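Local atomic coordinates of putative polysaccharide binding proteins (DUF1812) (Bacteroides thetaiotaomicron VPI-5482, PDB entry 3GF8), a protein that is of uncertain function but, as a lipoprotein of the FimB/Mfa2 family, probably takes part in assembling fimbriae at the bacterial outer membrane. Residues I146-Y159 with L261-L273. Residues are numbered along the deposited sequence; the frame is centred on the assembly and turned at random.
Sequences IRDTKIVRFGFQSY and LDRQSNYHIIFFL. With EDO (1,2-ethanediol), chain B.
Lys150 carries CG beside its backbone N and then bends at chi2 (-68°), which brings NZ to the end of helix 257-263; Ser265 turns OG to meet it beside its own backbone N. They sit just before the first rung, Ile151 with Asn266, of a parallel beta ladder between strands 150-158 and 266-273, in a protein of the fimbrillin superfamily, whose family is grouped with transthyretin-like folds. The ammonium is held from several directions: NZ lies 2.6 Å from Ser265 OG and 2.9 Å from Leu261 O, the latter in the carbonyl plane on a lone pair, and bonds also to Gln264 O and Arg147 O from above their carbonyl planes, four acceptors for at most three N-H groups. It thus ties the helix's closing turn to the start of strand 150-158, and the gathered carbonyls would favour the charged lysine. The CB of Ser265 lies over one face of the Arg147 guanidinium, 3.2 Å from Arg147 NE, which itself bonds to Thr149 O.

From Ile151 N to Ser265 O onward, backbone bonds alternate between the strands as far as Tyr159 N to Leu273 O. The two faces differ. On the buried one, Phe154, Phe156 and Phe271 form an aromatic cluster against Leu225 of strand 224-229. Phe156 and Phe271 lie almost parallel, planes 6° apart, but are slid so far that they barely overlap; Phe156 CE2 lies 3.5 Å from Phe271 CD1, and Phe154 brings CD1 to the edge of Phe271. On the opposite face Arg153, extended as far as CD, sets that carbon over the centre of the His268 ring before bending toward its salt bridge with Asp211. Farther along, Gln157 runs beside Phe272, amide and ring planes 75° apart, with Gln157 OE1 3.2 Å from Phe272 CE2.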
ATOM      1  N   ILE A 146      -8.752   2.254   1.642  1.00 26.41           N
ATOM      2  CA  ILE A 146      -7.995   1.430   0.707  1.00 24.67           C
ATOM      3  C   ILE A 146      -6.541   1.367   1.159  1.00 25.65           C
ATOM      4  O   ILE A 146      -5.895   2.415   1.358  1.00 26.54           O
ATOM      5  CB  ILE A 146      -8.067   2.069  -0.701  1.00 27.60           C
ATOM      6  CG1 ILE A 146      -9.525   2.043  -1.212  1.00 30.06           C
ATOM      7  CG2 ILE A 146      -7.122   1.360  -1.692  1.00 21.19           C
ATOM      8  CD1 ILE A 146      -9.681   2.708  -2.489  1.00 34.13           C
ATOM      9  N   ARG A 147      -6.003   0.156   1.276  1.00 24.85           N
ATOM     10  CA  ARG A 147      -4.661  -0.008   1.774  1.00 25.14           C
ATOM     11  C   ARG A 147      -3.680   0.298   0.694  1.00 25.03           C
ATOM     12  O   ARG A 147      -3.796  -0.218  -0.422  1.00 23.76           O
ATOM     13  CB  ARG A 147      -4.415  -1.405   2.337  1.00 25.62           C
ATOM     14  CG  ARG A 147      -3.080  -1.508   3.015  1.00 24.84           C
ATOM     15  CD  ARG A 147      -2.955  -2.728   3.930  1.00 25.46           C
ATOM     16  NE  ARG A 147      -1.548  -3.055   4.139  1.00 21.14           N
ATOM     17  CZ  ARG A 147      -1.111  -4.054   4.887  1.00 24.72           C
ATOM     18  NH1 ARG A 147      -1.954  -4.876   5.492  1.00 24.45           N
ATOM     19  NH2 ARG A 147       0.183  -4.244   5.026  1.00 27.24           N
ATOM     20  N   ASP A 148      -2.705   1.151   1.029  1.00 24.50           N
ATOM     21  CA  ASP A 148      -1.745   1.643   0.038  1.00 24.19           C
ATOM     22  C   ASP A 148      -0.346   1.029   0.179  1.00 23.41           C
ATOM     23  O   ASP A 148       0.451   1.012  -0.786  1.00 24.95           O
ATOM     24  CB  ASP A 148      -1.631   3.175   0.163  1.00 27.17           C
ATOM     25  CG  ASP A 148      -2.696   3.930  -0.627  1.00 24.56           C
ATOM     26  OD1 ASP A 148      -3.505   3.313  -1.356  1.00 24.39           O
ATOM     27  OD2 ASP A 148      -2.712   5.171  -0.515  1.00 26.42           O
ATOM     28  N   THR A 149      -0.018   0.575   1.381  1.00 23.32           N
ATOM     29  CA  THR A 149       1.277  -0.012   1.636  1.00 20.94           C
ATOM     30  C   THR A 149       1.168  -1.539   1.489  1.00 24.28           C
ATOM     31  O   THR A 149       0.165  -2.154   1.883  1.00 25.31           O
ATOM     32  CB  THR A 149       1.814   0.394   2.997  1.00 20.67           C
ATOM     33  OG1 THR A 149       0.802   0.225   3.982  1.00 19.53           O
ATOM     34  CG2 THR A 149       2.269   1.849   2.971  1.00 23.12           C
ATOM     35  N   LYS A 150       2.203  -2.129   0.885  1.00 23.02           N
ATOM     36  CA  LYS A 150       2.174  -3.524   0.484  1.00 25.89           C
ATOM     37  C   LYS A 150       3.417  -4.257   1.040  1.00 25.36           C
ATOM     38  O   LYS A 150       4.568  -3.837   0.845  1.00 25.86           O
ATOM     39  CB  LYS A 150       2.104  -3.597  -1.044  1.00 24.15           C
ATOM     40  CG  LYS A 150       0.952  -2.823  -1.636  1.00 27.75           C
ATOM     41  CD  LYS A 150      -0.433  -3.459  -1.293  1.00 26.27           C
ATOM     42  CE  LYS A 150      -1.566  -2.443  -1.355  1.00 29.51           C
ATOM     43  NZ  LYS A 150      -2.937  -3.080  -1.243  1.00 20.10           N
ATOM     44  N   ILE A 151       3.176  -5.349   1.737  1.00 25.58           N
ATOM     45  CA  ILE A 151       4.232  -6.103   2.354  1.00 27.51           C
ATOM     46  C   ILE A 151       4.427  -7.345   1.497  1.00 30.42           C
ATOM     47  O   ILE A 151       3.454  -7.965   1.048  1.00 32.04           O
ATOM     48  CB  ILE A 151       3.879  -6.410   3.804  1.00 27.52           C
ATOM     49  CG1 ILE A 151       3.834  -5.076   4.587  1.00 31.14           C
ATOM     50  CG2 ILE A 151       4.902  -7.376   4.394  1.00 25.99           C
ATOM     51  CD1 ILE A 151       3.515  -5.194   6.012  1.00 30.53           C
ATOM     52  N   VAL A 152       5.678  -7.677   1.215  1.00 30.59           N
ATOM     53  CA  VAL A 152       5.974  -8.849   0.381  1.00 31.68           C
ATOM     54  C   VAL A 152       7.098  -9.646   1.020  1.00 32.92           C
ATOM     55  O   VAL A 152       8.109  -9.073   1.428  1.00 36.39           O
ATOM     56  CB  VAL A 152       6.350  -8.498  -1.069  1.00 28.47           C
ATOM     57  CG1 VAL A 152       5.490  -7.398  -1.609  1.00 34.36           C
ATOM     58  CG2 VAL A 152       7.764  -8.099  -1.152  1.00 41.15           C
ATOM     59  N   ARG A 153       6.892 -10.956   1.152  1.00 30.25           N
ATOM     60  CA  ARG A 153       7.928 -11.862   1.601  1.00 27.62           C
ATOM     61  C   ARG A 153       8.400 -12.658   0.400  1.00 27.79           C
ATOM     62  O   ARG A 153       7.616 -13.404  -0.201  1.00 25.39           O
ATOM     63  CB  ARG A 153       7.392 -12.800   2.652  1.00 28.41           C
ATOM     64  CG  ARG A 153       8.400 -13.902   3.007  1.00 31.12           C
ATOM     65  CD  ARG A 153       8.019 -14.616   4.293  1.00 35.11           C
ATOM     66  NE  ARG A 153       7.842 -13.649   5.359  1.00 37.91           N
ATOM     67  CZ  ARG A 153       7.643 -13.959   6.626  1.00 47.75           C
ATOM     68  NH1 ARG A 153       7.625 -15.230   7.016  1.00 53.72           N
ATOM     69  NH2 ARG A 153       7.488 -12.986   7.509  1.00 41.07           N
ATOM     70  N   PHE A 154       9.665 -12.480   0.023  1.00 26.03           N
ATOM     71  CA  PHE A 154      10.220 -13.195  -1.109  1.00 26.36           C
ATOM     72  C   PHE A 154      11.144 -14.322  -0.670  1.00 27.69           C
ATOM     73  O   PHE A 154      11.981 -14.142   0.195  1.00 28.65           O
ATOM     74  CB  PHE A 154      10.991 -12.281  -2.030  1.00 26.36           C
ATOM     75  CG  PHE A 154      10.155 -11.276  -2.762  1.00 32.11           C
ATOM     76  CD1 PHE A 154       9.111 -11.670  -3.560  1.00 46.25           C
ATOM     77  CD2 PHE A 154      10.461  -9.935  -2.717  1.00 40.92           C
ATOM     78  CE1 PHE A 154       8.379 -10.744  -4.277  1.00 48.56           C
ATOM     79  CE2 PHE A 154       9.723  -9.002  -3.445  1.00 41.45           C
ATOM     80  CZ  PHE A 154       8.694  -9.412  -4.218  1.00 47.54           C
ATOM     81  N   GLY A 155      10.955 -15.489  -1.285  1.00 28.69           N
ATOM     82  CA  GLY A 155      11.867 -16.613  -1.188  1.00 26.91           C
ATOM     83  C   GLY A 155      12.414 -16.956  -2.564  1.00 29.46           C
ATOM     84  O   GLY A 155      11.738 -16.808  -3.590  1.00 30.78           O
ATOM     85  N   PHE A 156      13.658 -17.402  -2.609  1.00 30.44           N
ATOM     86  CA  PHE A 156      14.268 -17.750  -3.863  1.00 29.74           C
ATOM     87  C   PHE A 156      14.909 -19.107  -3.684  1.00 29.41           C
ATOM     88  O   PHE A 156      15.783 -19.250  -2.850  1.00 29.67           O
ATOM     89  CB  PHE A 156      15.314 -16.688  -4.259  1.00 32.13           C
ATOM     90  CG  PHE A 156      14.755 -15.302  -4.326  1.00 30.25           C
ATOM     91  CD1 PHE A 156      14.688 -14.527  -3.200  1.00 26.42           C
ATOM     92  CD2 PHE A 156      14.276 -14.792  -5.519  1.00 28.89           C
ATOM     93  CE1 PHE A 156      14.130 -13.266  -3.255  1.00 33.23           C
ATOM     94  CE2 PHE A 156      13.718 -13.536  -5.580  1.00 27.60           C
ATOM     95  CZ  PHE A 156      13.647 -12.772  -4.462  1.00 31.06           C
ATOM     96  N   GLN A 157      14.477 -20.090  -4.479  1.00 31.57           N
ATOM     97  CA  GLN A 157      15.035 -21.442  -4.464  1.00 29.74           C
ATOM     98  C   GLN A 157      15.276 -22.016  -5.847  1.00 27.35           C
ATOM     99  O   GLN A 157      14.655 -21.644  -6.860  1.00 25.73           O
ATOM    100  CB  GLN A 157      14.077 -22.415  -3.795  1.00 32.85           C
ATOM    101  CG  GLN A 157      13.538 -22.011  -2.464  1.00 48.15           C
ATOM    102  CD  GLN A 157      12.344 -22.883  -2.044  1.00 54.77           C
ATOM    103  OE1 GLN A 157      12.033 -23.887  -2.693  1.00 52.85           O
ATOM    104  NE2 GLN A 157      11.677 -22.494  -0.950  1.00 57.95           N
ATOM    105  N   SER A 158      16.155 -22.989  -5.865  1.00 27.57           N
ATOM    106  CA  SER A 158      16.388 -23.802  -7.029  1.00 27.68           C
ATOM    107  C   SER A 158      15.120 -24.589  -7.366  1.00 29.04           C
ATOM    108  O   SER A 158      14.542 -25.251  -6.493  1.00 30.31           O
ATOM    109  CB  SER A 158      17.526 -24.783  -6.725  1.00 26.86           C
ATOM    110  OG  SER A 158      17.692 -25.673  -7.809  1.00 28.50           O
ATOM    111  N   TYR A 159      14.713 -24.532  -8.628  1.00 28.08           N
ATOM    112  CA  TYR A 159      13.568 -25.275  -9.094  1.00 27.55           C
ATOM    113  C   TYR A 159      13.791 -26.779  -8.998  1.00 28.68           C
ATOM    114  O   TYR A 159      12.899 -27.503  -8.584  1.00 28.48           O
ATOM    115  CB  TYR A 159      13.242 -24.929 -10.546  1.00 29.24           C
ATOM    116  CG  TYR A 159      12.172 -25.823 -11.124  1.00 27.43           C
ATOM    117  CD1 TYR A 159      10.868 -25.707 -10.705  1.00 28.62           C
ATOM    118  CD2 TYR A 159      12.489 -26.839 -12.025  1.00 33.02           C
ATOM    119  CE1 TYR A 159       9.892 -26.511 -11.196  1.00 32.83           C
ATOM    120  CE2 TYR A 159      11.518 -27.676 -12.520  1.00 26.41           C
ATOM    121  CZ  TYR A 159      10.220 -27.499 -12.101  1.00 33.01           C
ATOM    122  OH  TYR A 159       9.223 -28.299 -12.558  1.00 33.45           O
ATOM    123  N   LEU A 261      -4.576  -6.010  -6.642  1.00 28.73           N
ATOM    124  CA  LEU A 261      -3.462  -5.247  -6.072  1.00 29.53           C
ATOM    125  C   LEU A 261      -3.880  -4.362  -4.870  1.00 27.77           C
ATOM    126  O   LEU A 261      -3.117  -4.203  -3.900  1.00 29.09           O
ATOM    127  CB  LEU A 261      -2.800  -4.399  -7.148  1.00 29.01           C
ATOM    128  CG  LEU A 261      -2.115  -5.181  -8.272  1.00 28.51           C
ATOM    129  CD1 LEU A 261      -1.483  -4.172  -9.281  1.00 28.61           C
ATOM    130  CD2 LEU A 261      -1.105  -6.177  -7.708  1.00 20.19           C
ATOM    131  N   ASP A 262      -5.082  -3.806  -4.921  1.00 26.02           N
ATOM    132  CA  ASP A 262      -5.564  -2.955  -3.830  1.00 24.77           C
ATOM    133  C   ASP A 262      -6.031  -3.779  -2.672  1.00 23.04           C
ATOM    134  O   ASP A 262      -5.745  -3.448  -1.494  1.00 25.69           O
ATOM    135  CB  ASP A 262      -6.734  -2.079  -4.253  1.00 27.78           C
ATOM    136  CG  ASP A 262      -6.331  -0.975  -5.185  1.00 25.27           C
ATOM    137  OD1 ASP A 262      -5.177  -0.508  -5.137  1.00 37.07           O
ATOM    138  OD2 ASP A 262      -7.190  -0.568  -5.975  1.00 32.21           O
ATOM    139  N   ARG A 263      -6.753  -4.846  -2.978  1.00 20.22           N
ATOM    140  CA  ARG A 263      -7.356  -5.657  -1.920  1.00 23.56           C
ATOM    141  C   ARG A 263      -6.353  -6.483  -1.143  1.00 24.92           C
ATOM    142  O   ARG A 263      -6.504  -6.676   0.053  1.00 26.23           O
ATOM    143  CB  ARG A 263      -8.403  -6.606  -2.493  1.00 25.28           C
ATOM    144  CG  ARG A 263      -9.788  -6.034  -2.594  1.00 26.90           C
ATOM    145  CD  ARG A 263     -10.735  -7.156  -2.984  1.00 35.84           C
ATOM    146  NE  ARG A 263     -12.015  -6.646  -3.432  1.00 35.88           N
ATOM    147  CZ  ARG A 263     -13.029  -6.329  -2.635  1.00 35.77           C
ATOM    148  NH1 ARG A 263     -12.963  -6.477  -1.308  1.00 27.86           N
ATOM    149  NH2 ARG A 263     -14.142  -5.871  -3.190  1.00 35.34           N
ATOM    150  N   GLN A 264      -5.353  -7.015  -1.843  1.00 25.84           N
ATOM    151  CA  GLN A 264      -4.334  -7.848  -1.224  1.00 25.19           C
ATOM    152  C   GLN A 264      -3.156  -6.985  -0.821  1.00 25.67           C
ATOM    153  O   GLN A 264      -2.607  -6.246  -1.654  1.00 24.25           O
ATOM    154  CB  GLN A 264      -3.864  -8.925  -2.226  1.00 25.96           C
ATOM    155  CG  GLN A 264      -2.846  -9.936  -1.664  1.00 27.10           C
ATOM    156  CD  GLN A 264      -3.284 -10.512  -0.319  1.00 28.33           C
ATOM    157  OE1 GLN A 264      -3.137  -9.861   0.708  1.00 20.18           O
ATOM    158  NE2 GLN A 264      -3.829 -11.725  -0.328  1.00 17.78           N
ATOM    159  N   SER A 265      -2.737  -7.075   0.434  1.00 23.93           N
ATOM    160  CA  SER A 265      -1.547  -6.324   0.823  1.00 25.79           C
ATOM    161  C   SER A 265      -0.432  -7.150   1.439  1.00 26.53           C
ATOM    162  O   SER A 265       0.593  -6.594   1.857  1.00 23.57           O
ATOM    163  CB  SER A 265      -1.940  -5.147   1.740  1.00 28.35           C
ATOM    164  OG  SER A 265      -2.862  -4.302   1.074  1.00 21.82           O
ATOM    165  N   ASN A 266      -0.629  -8.462   1.536  1.00 25.96           N
ATOM    166  CA  ASN A 266       0.449  -9.354   1.906  1.00 28.15           C
ATOM    167  C   ASN A 266       0.671 -10.382   0.841  1.00 26.02           C
ATOM    168  O   ASN A 266      -0.223 -11.171   0.545  1.00 26.66           O
ATOM    169  CB  ASN A 266       0.134 -10.083   3.191  1.00 30.77           C
ATOM    170  CG  ASN A 266      -0.072  -9.157   4.317  1.00 36.87           C
ATOM    171  OD1 ASN A 266      -1.202  -8.831   4.659  1.00 45.58           O
ATOM    172  ND2 ASN A 266       1.023  -8.676   4.887  1.00 46.13           N
ATOM    173  N   TYR A 267       1.885 -10.411   0.312  1.00 24.13           N
ATOM    174  CA  TYR A 267       2.227 -11.281  -0.786  1.00 24.05           C
ATOM    175  C   TYR A 267       3.418 -12.113  -0.392  1.00 26.92           C
ATOM    176  O   TYR A 267       4.500 -11.587  -0.176  1.00 30.85           O
ATOM    177  CB  TYR A 267       2.578 -10.441  -1.996  1.00 23.99           C
ATOM    178  CG  TYR A 267       1.458  -9.588  -2.537  1.00 23.79           C
ATOM    179  CD1 TYR A 267       1.200  -8.345  -2.021  1.00 19.22           C
ATOM    180  CD2 TYR A 267       0.685 -10.022  -3.606  1.00 31.09           C
ATOM    181  CE1 TYR A 267       0.192  -7.560  -2.528  1.00 22.23           C
ATOM    182  CE2 TYR A 267      -0.331  -9.234  -4.119  1.00 30.46           C
ATOM    183  CZ  TYR A 267      -0.570  -8.013  -3.569  1.00 25.23           C
ATOM    184  OH  TYR A 267      -1.562  -7.228  -4.081  1.00 27.29           O
ATOM    185  N   HIS A 268       3.228 -13.412  -0.258  1.00 25.62           N
ATOM    186  CA  HIS A 268       4.338 -14.288  -0.009  1.00 26.37           C
ATOM    187  C   HIS A 268       4.592 -15.042  -1.282  1.00 26.10           C
ATOM    188  O   HIS A 268       3.793 -15.895  -1.665  1.00 26.50           O
ATOM    189  CB  HIS A 268       4.023 -15.268   1.103  1.00 27.52           C
ATOM    190  CG  HIS A 268       5.168 -16.173   1.430  1.00 30.19           C
ATOM    191  ND1 HIS A 268       5.132 -17.075   2.466  1.00 39.23           N
ATOM    192  CD2 HIS A 268       6.395 -16.299   0.871  1.00 45.06           C
ATOM    193  CE1 HIS A 268       6.272 -17.738   2.519  1.00 41.16           C
ATOM    194  NE2 HIS A 268       7.059 -17.288   1.560  1.00 46.26           N
ATOM    195  N   ILE A 269       5.704 -14.711  -1.926  1.00 27.16           N
ATOM    196  CA  ILE A 269       6.077 -15.243  -3.215  1.00 26.01           C
ATOM    197  C   ILE A 269       7.370 -16.014  -3.107  1.00 25.96           C
ATOM    198  O   ILE A 269       8.406 -15.458  -2.696  1.00 24.94           O
ATOM    199  CB  ILE A 269       6.251 -14.107  -4.235  1.00 29.05           C
ATOM    200  CG1 ILE A 269       5.030 -13.159  -4.180  1.00 29.64           C
ATOM    201  CG2 ILE A 269       6.539 -14.696  -5.633  1.00 28.10           C
ATOM    202  CD1 ILE A 269       5.000 -12.131  -5.293  1.00 26.74           C
ATOM    203  N   ILE A 270       7.313 -17.302  -3.439  1.00 27.56           N
ATOM    204  CA  ILE A 270       8.511 -18.077  -3.710  1.00 27.66           C
ATOM    205  C   ILE A 270       8.797 -18.111  -5.223  1.00 28.19           C
ATOM    206  O   ILE A 270       7.934 -18.496  -6.009  1.00 27.18           O
ATOM    207  CB  ILE A 270       8.411 -19.528  -3.252  1.00 30.84           C
ATOM    208  CG1 ILE A 270       7.833 -19.650  -1.839  1.00 35.84           C
ATOM    209  CG2 ILE A 270       9.787 -20.122  -3.229  1.00 26.95           C
ATOM    210  CD1 ILE A 270       8.604 -18.895  -0.815  1.00 41.48           C
ATOM    211  N   PHE A 271      10.014 -17.729  -5.614  1.00 26.68           N
ATOM    212  CA  PHE A 271      10.549 -18.021  -6.934  1.00 28.98           C
ATOM    213  C   PHE A 271      11.363 -19.311  -6.951  1.00 28.08           C
ATOM    214  O   PHE A 271      12.289 -19.516  -6.125  1.00 27.29           O
ATOM    215  CB  PHE A 271      11.434 -16.875  -7.412  1.00 32.47           C
ATOM    216  CG  PHE A 271      10.714 -15.570  -7.489  1.00 33.77           C
ATOM    217  CD1 PHE A 271      10.533 -14.811  -6.359  1.00 33.83           C
ATOM    218  CD2 PHE A 271      10.217 -15.112  -8.686  1.00 33.41           C
ATOM    219  CE1 PHE A 271       9.869 -13.629  -6.413  1.00 35.33           C
ATOM    220  CE2 PHE A 271       9.553 -13.919  -8.747  1.00 32.26           C
ATOM    221  CZ  PHE A 271       9.377 -13.181  -7.609  1.00 34.64           C
ATOM    222  N   PHE A 272      11.003 -20.172  -7.902  1.00 24.61           N
ATOM    223  CA  PHE A 272      11.714 -21.400  -8.190  1.00 24.93           C
ATOM    224  C   PHE A 272      12.498 -21.170  -9.464  1.00 26.22           C
ATOM    225  O   PHE A 272      11.914 -21.039 -10.548  1.00 25.80           O
ATOM    226  CB  PHE A 272      10.744 -22.567  -8.344  1.00 24.61           C
ATOM    227  CG  PHE A 272      10.038 -22.886  -7.084  1.00 27.93           C
ATOM    228  CD1 PHE A 272       8.955 -22.127  -6.680  1.00 25.41           C
ATOM    229  CD2 PHE A 272      10.507 -23.881  -6.255  1.00 31.42           C
ATOM    230  CE1 PHE A 272       8.328 -22.395  -5.482  1.00 34.62           C
ATOM    231  CE2 PHE A 272       9.892 -24.148  -5.048  1.00 32.96           C
ATOM    232  CZ  PHE A 272       8.805 -23.414  -4.663  1.00 28.10           C
ATOM    233  N   LEU A 273      13.817 -21.089  -9.328  1.00 25.81           N
ATOM    234  CA  LEU A 273      14.665 -20.617 -10.423  1.00 27.51           C
ATOM    235  C   LEU A 273      15.491 -21.721 -11.044  1.00 24.73           C
ATOM    236  O   LEU A 273      15.834 -22.727 -10.399  1.00 22.43           O
ATOM    237  CB  LEU A 273      15.619 -19.565  -9.915  1.00 28.84           C
ATOM    238  CG  LEU A 273      14.945 -18.405  -9.225  1.00 30.32           C
ATOM    239  CD1 LEU A 273      15.926 -17.765  -8.322  1.00 25.87           C
ATOM    240  CD2 LEU A 273      14.478 -17.463 -10.306  1.00 24.53           C
TER
HETATM  241  C1  EDO B   1       3.588 -11.410   3.901  1.00 60.27           C
HETATM  242  O1  EDO B   1       3.021 -10.332   4.669  1.00 67.41           O
HETATM  243  C2  EDO B   1       4.076 -12.499   4.854  1.00 62.22           C
HETATM  244  O2  EDO B   1       3.572 -13.800   4.502  1.00 59.01           O
HETATM  245  O   HOH W   1      -3.415   0.394  -3.177  1.00 22.13           O
HETATM  246  O   HOH W   2      -7.337  -2.118   0.132  1.00 24.96           O
HETATM  247  O   HOH W   3       0.222  -6.798   6.784  1.00 46.46           O
HETATM  248  O   HOH W   4      17.175 -25.366 -10.790  1.00 23.71           O